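Local coordinates for serine protease inhibitor 4, isoform B (PDB 4P0F), which probably inhibits serine-type, and perhaps also cysteine-type, endopeptidases, as expected of a member of the serpin family, at residues A[40-52]-A[64-78]. Sequence-based numbering, arbitrary orientation.
Sequences SIQTCAAMARLGA and LGLASSDPEQIAHSF
In the helical region of this cleaved serpin, helix 40-49 packs against helix 71-78 and the loop leading into it, the two helix axes running nearly antiparallel at 155° and 10.3 Å apart. Gln42 reaches the C-terminal end of helix 54-64: with CG anti to the backbone N and the chain extended, NE2 donates to Leu64 O at 2.8 Å, a bond bent to 149°, and Leu64 O lies close to the plane of the Gln42 amide. Gln42 OE1 meanwhile rests 3.6 Å from Phe78 CZ, the amide and ring planes turned 74° apart. With an alanine in place of Gln42, Leu64 O is likely to lose this donor and a gap to open beside the Phe78 ring. Ala46 CB meets that ring 3.5 Å from Phe78 CZ, while Thr43 OG1, bonded to Phe39 O, lies at its edge; Phe10 packs edge-to-face with it. Ala45 CB touches Leu64 CD1 at 3.6 Å. Farther along, Arg49 bends at chi2 and lays its CD against both Leu66 CD1 and Ile74 CD1, 3.6 Å from the latter. Pro71 CG covers one face of the guanidinium, whose NE forms a salt bridge with Asp61, pairing this largely buried charge. Leu50 CD2 closes the contact against Pro71 and Ala75. Helices 38-49, 54-64 and 71-84 are thus tied together, and Cys44 and Ala48 back the first onto Met337 of strand 328-341: helices packed on a sheet, as in the serpin fold.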
loop_
_atom_site.group_PDB
_atom_site.type_symbol
_atom_site.label_atom_id
_atom_site.label_comp_id
_atom_site.label_asym_id
_atom_site.label_seq_id
_atom_site.Cartn_x
_atom_site.Cartn_y
_atom_site.Cartn_z
ATOM N N SER A 40 -2.456 3.491 0.985
ATOM C CA SER A 40 -3.565 3.035 1.817
ATOM C C SER A 40 -3.219 3.143 3.301
ATOM O O SER A 40 -4.040 3.587 4.127
ATOM C CB SER A 40 -3.929 1.592 1.452
ATOM O OG SER A 40 -4.897 1.047 2.318
ATOM N N ILE A 41 -2.008 2.725 3.639
ATOM C CA ILE A 41 -1.554 2.756 5.017
ATOM C C ILE A 41 -1.460 4.193 5.516
ATOM O O ILE A 41 -1.961 4.506 6.599
ATOM C CB ILE A 41 -0.190 2.037 5.166
ATOM C CG1 ILE A 41 -0.351 0.547 4.832
ATOM C CG2 ILE A 41 0.364 2.197 6.577
ATOM C CD1 ILE A 41 0.939 -0.171 4.595
ATOM N N GLN A 42 -0.814 5.067 4.750
ATOM C CA GLN A 42 -0.646 6.453 5.195
ATOM C C GLN A 42 -1.994 7.174 5.335
ATOM O O GLN A 42 -2.208 7.938 6.284
ATOM C CB GLN A 42 0.246 7.228 4.240
ATOM C CG GLN A 42 0.837 8.489 4.842
ATOM C CD GLN A 42 1.426 9.423 3.805
ATOM O OE1 GLN A 42 0.805 9.714 2.784
ATOM N NE2 GLN A 42 2.637 9.909 4.067
ATOM N N THR A 43 -2.905 6.913 4.399
ATOM C CA THR A 43 -4.222 7.532 4.405
ATOM C C THR A 43 -5.008 7.091 5.629
ATOM O O THR A 43 -5.589 7.923 6.330
ATOM C CB THR A 43 -5.000 7.184 3.122
ATOM O OG1 THR A 43 -4.270 7.674 1.992
ATOM C CG2 THR A 43 -6.377 7.826 3.121
ATOM N N CYS A 44 -5.007 5.793 5.911
ATOM C CA CYS A 44 -5.770 5.280 7.050
ATOM C C CYS A 44 -5.222 5.859 8.345
ATOM O O CYS A 44 -5.976 6.300 9.221
ATOM C CB CYS A 44 -5.720 3.761 7.103
ATOM S SG CYS A 44 -6.849 3.088 8.344
ATOM N N ALA A 45 -3.902 5.877 8.462
ATOM C CA ALA A 45 -3.265 6.383 9.671
ATOM C C ALA A 45 -3.439 7.895 9.819
ATOM O O ALA A 45 -3.543 8.404 10.945
ATOM C CB ALA A 45 -1.799 6.014 9.679
ATOM N N ALA A 46 -3.468 8.620 8.699
ATOM C CA ALA A 46 -3.703 10.060 8.742
ATOM C C ALA A 46 -5.122 10.359 9.221
ATOM O O ALA A 46 -5.345 11.331 9.937
ATOM C CB ALA A 46 -3.461 10.694 7.375
ATOM N N MET A 47 -6.084 9.533 8.817
ATOM C CA MET A 47 -7.449 9.678 9.316
ATOM C C MET A 47 -7.471 9.524 10.826
ATOM O O MET A 47 -8.152 10.285 11.525
ATOM C CB MET A 47 -8.393 8.661 8.656
ATOM C CG MET A 47 -8.732 9.010 7.204
ATOM S SD MET A 47 -10.064 8.023 6.495
ATOM C CE MET A 47 -9.257 6.452 6.345
ATOM N N ALA A 48 -6.737 8.547 11.341
ATOM C CA ALA A 48 -6.685 8.360 12.787
ATOM C C ALA A 48 -6.036 9.568 13.440
ATOM O O ALA A 48 -6.482 10.016 14.500
ATOM C CB ALA A 48 -5.941 7.093 13.144
ATOM N N ARG A 49 -5.009 10.126 12.801
ATOM C CA ARG A 49 -4.327 11.288 13.380
ATOM C C ARG A 49 -5.269 12.476 13.601
ATOM O O ARG A 49 -5.067 13.275 14.527
ATOM C CB ARG A 49 -3.142 11.710 12.496
ATOM C CG ARG A 49 -2.358 12.885 13.062
ATOM C CD ARG A 49 -2.839 14.207 12.504
ATOM N NE ARG A 49 -2.173 15.356 13.120
ATOM C CZ ARG A 49 -2.649 16.073 14.136
ATOM N NH1 ARG A 49 -3.817 15.783 14.715
ATOM N NH2 ARG A 49 -1.947 17.107 14.576
ATOM N N LEU A 50 -6.298 12.601 12.767
ATOM C CA LEU A 50 -7.256 13.704 12.910
ATOM C C LEU A 50 -7.935 13.702 14.275
ATOM O O LEU A 50 -8.391 14.742 14.751
ATOM C CB LEU A 50 -8.338 13.643 11.838
ATOM C CG LEU A 50 -7.912 13.698 10.375
ATOM C CD1 LEU A 50 -9.171 13.691 9.519
ATOM C CD2 LEU A 50 -7.050 14.920 10.095
ATOM N N GLY A 51 -8.014 12.525 14.888
ATOM C CA GLY A 51 -8.635 12.384 16.193
ATOM C C GLY A 51 -7.645 12.302 17.340
ATOM O O GLY A 51 -8.045 12.121 18.490
ATOM N N ALA A 52 -6.358 12.430 17.027
ATOM C CA ALA A 52 -5.297 12.311 18.017
ATOM C C ALA A 52 -4.897 13.664 18.593
ATOM O O ALA A 52 -5.133 14.709 17.986
ATOM C CB ALA A 52 -4.079 11.618 17.400
ATOM N N LEU A 64 4.679 9.458 9.879
ATOM C CA LEU A 64 4.027 9.285 8.574
ATOM C C LEU A 64 4.535 10.278 7.531
ATOM O O LEU A 64 4.358 10.077 6.319
ATOM C CB LEU A 64 2.513 9.453 8.719
ATOM C CG LEU A 64 1.795 8.459 9.631
ATOM C CD1 LEU A 64 0.354 8.896 9.845
ATOM C CD2 LEU A 64 1.865 7.062 9.040
ATOM N N GLY A 65 5.163 11.358 7.996
ATOM C CA GLY A 65 5.623 12.401 7.098
ATOM C C GLY A 65 4.475 13.272 6.613
ATOM O O GLY A 65 4.415 13.640 5.446
ATOM N N LEU A 66 3.552 13.609 7.508
ATOM C CA LEU A 66 2.406 14.411 7.101
ATOM C C LEU A 66 2.817 15.864 6.846
ATOM O O LEU A 66 3.907 16.291 7.239
ATOM C CB LEU A 66 1.294 14.326 8.147
ATOM C CG LEU A 66 0.806 12.908 8.476
ATOM C CD1 LEU A 66 -0.411 12.961 9.385
ATOM C CD2 LEU A 66 0.466 12.114 7.213
ATOM N N ALA A 67 1.940 16.613 6.178
ATOM C CA ALA A 67 2.285 17.923 5.623
ATOM C C ALA A 67 2.626 18.961 6.690
ATOM O O ALA A 67 3.441 19.859 6.468
ATOM C CB ALA A 67 1.142 18.438 4.756
ATOM N N SER A 68 1.996 18.841 7.848
ATOM C CA SER A 68 2.216 19.797 8.925
ATOM C C SER A 68 1.619 19.231 10.199
ATOM O O SER A 68 1.226 18.066 10.238
ATOM C CB SER A 68 1.585 21.153 8.599
ATOM O OG SER A 68 0.173 21.102 8.741
ATOM N N SER A 69 1.548 20.061 11.232
ATOM C CA SER A 69 0.939 19.649 12.491
ATOM C C SER A 69 -0.531 20.056 12.576
ATOM O O SER A 69 -1.197 19.792 13.577
ATOM C CB SER A 69 1.709 20.250 13.662
ATOM O OG SER A 69 1.698 21.662 13.586
ATOM N N ASP A 70 -1.024 20.702 11.521
ATOM C CA ASP A 70 -2.377 21.249 11.491
ATOM C C ASP A 70 -3.368 20.273 10.838
ATOM O O ASP A 70 -3.254 20.001 9.642
ATOM C CB ASP A 70 -2.374 22.574 10.734
ATOM C CG ASP A 70 -3.686 23.316 10.851
ATOM O OD1 ASP A 70 -4.603 23.016 10.066
ATOM O OD2 ASP A 70 -3.795 24.201 11.723
ATOM N N PRO A 71 -4.350 19.759 11.609
ATOM C CA PRO A 71 -5.285 18.754 11.072
ATOM C C PRO A 71 -6.005 19.155 9.778
ATOM O O PRO A 71 -6.161 18.308 8.892
ATOM C CB PRO A 71 -6.309 18.585 12.205
ATOM C CG PRO A 71 -5.608 19.015 13.429
ATOM C CD PRO A 71 -4.670 20.104 13.007
ATOM N N GLU A 72 -6.455 20.402 9.679
ATOM C CA GLU A 72 -7.131 20.856 8.470
ATOM C C GLU A 72 -6.172 20.845 7.278
ATOM O O GLU A 72 -6.552 20.451 6.182
ATOM C CB GLU A 72 -7.726 22.256 8.667
ATOM C CG GLU A 72 -8.402 22.832 7.415
ATOM C CD GLU A 72 -9.548 21.970 6.892
ATOM O OE1 GLU A 72 -9.275 20.966 6.195
ATOM O OE2 GLU A 72 -10.725 22.308 7.160
ATOM N N GLN A 73 -4.928 21.269 7.484
ATOM C CA GLN A 73 -3.960 21.281 6.388
ATOM C C GLN A 73 -3.589 19.852 5.983
ATOM O O GLN A 73 -3.429 19.545 4.801
ATOM C CB GLN A 73 -2.716 22.086 6.777
ATOM C CG GLN A 73 -3.008 23.563 6.983
ATOM C CD GLN A 73 -1.768 24.381 7.288
ATOM O OE1 GLN A 73 -0.691 23.837 7.531
ATOM N NE2 GLN A 73 -1.918 25.701 7.275
ATOM N N ILE A 74 -3.466 18.969 6.965
ATOM C CA ILE A 74 -3.196 17.565 6.683
ATOM C C ILE A 74 -4.335 16.976 5.857
ATOM O O ILE A 74 -4.110 16.330 4.833
ATOM C CB ILE A 74 -3.031 16.756 7.983
ATOM C CG1 ILE A 74 -1.762 17.180 8.722
ATOM C CG2 ILE A 74 -3.011 15.256 7.709
ATOM C CD1 ILE A 74 -1.711 16.660 10.154
ATOM N N ALA A 75 -5.563 17.207 6.314
ATOM C CA ALA A 75 -6.734 16.667 5.651
ATOM C C ALA A 75 -6.797 17.165 4.213
ATOM O O ALA A 75 -7.064 16.394 3.282
ATOM C CB ALA A 75 -8.000 17.049 6.404
ATOM N N HIS A 76 -6.542 18.453 4.030
ATOM C CA HIS A 76 -6.598 19.029 2.700
ATOM C C HIS A 76 -5.563 18.398 1.767
ATOM O O HIS A 76 -5.815 18.251 0.572
ATOM C CB HIS A 76 -6.391 20.537 2.755
ATOM C CG HIS A 76 -6.686 21.219 1.456
ATOM N ND1 HIS A 76 -7.941 21.214 0.887
ATOM C CD2 HIS A 76 -5.887 21.902 0.603
ATOM C CE1 HIS A 76 -7.906 21.878 -0.255
ATOM N NE2 HIS A 76 -6.672 22.305 -0.450
ATOM N N SER A 77 -4.411 18.012 2.304
ATOM C CA SER A 77 -3.354 17.458 1.460
ATOM C C SER A 77 -3.788 16.108 0.889
ATOM O O SER A 77 -3.440 15.771 -0.244
ATOM C CB SER A 77 -2.030 17.331 2.232
ATOM O OG SER A 77 -2.046 16.276 3.174
ATOM N N PHE A 78 -4.559 15.349 1.663
ATOM C CA PHE A 78 -5.087 14.076 1.186
ATOM C C PHE A 78 -6.256 14.289 0.245
ATOM O O PHE A 78 -6.420 13.536 -0.716
ATOM C CB PHE A 78 -5.498 13.178 2.362
ATOM C CG PHE A 78 -4.331 12.504 3.024
ATOM C CD1 PHE A 78 -3.591 13.173 3.986
ATOM C CD2 PHE A 78 -3.938 11.239 2.649
ATOM C CE1 PHE A 78 -2.498 12.576 4.580
ATOM C CE2 PHE A 78 -2.850 10.632 3.244
ATOM C CZ PHE A 78 -2.130 11.305 4.210
#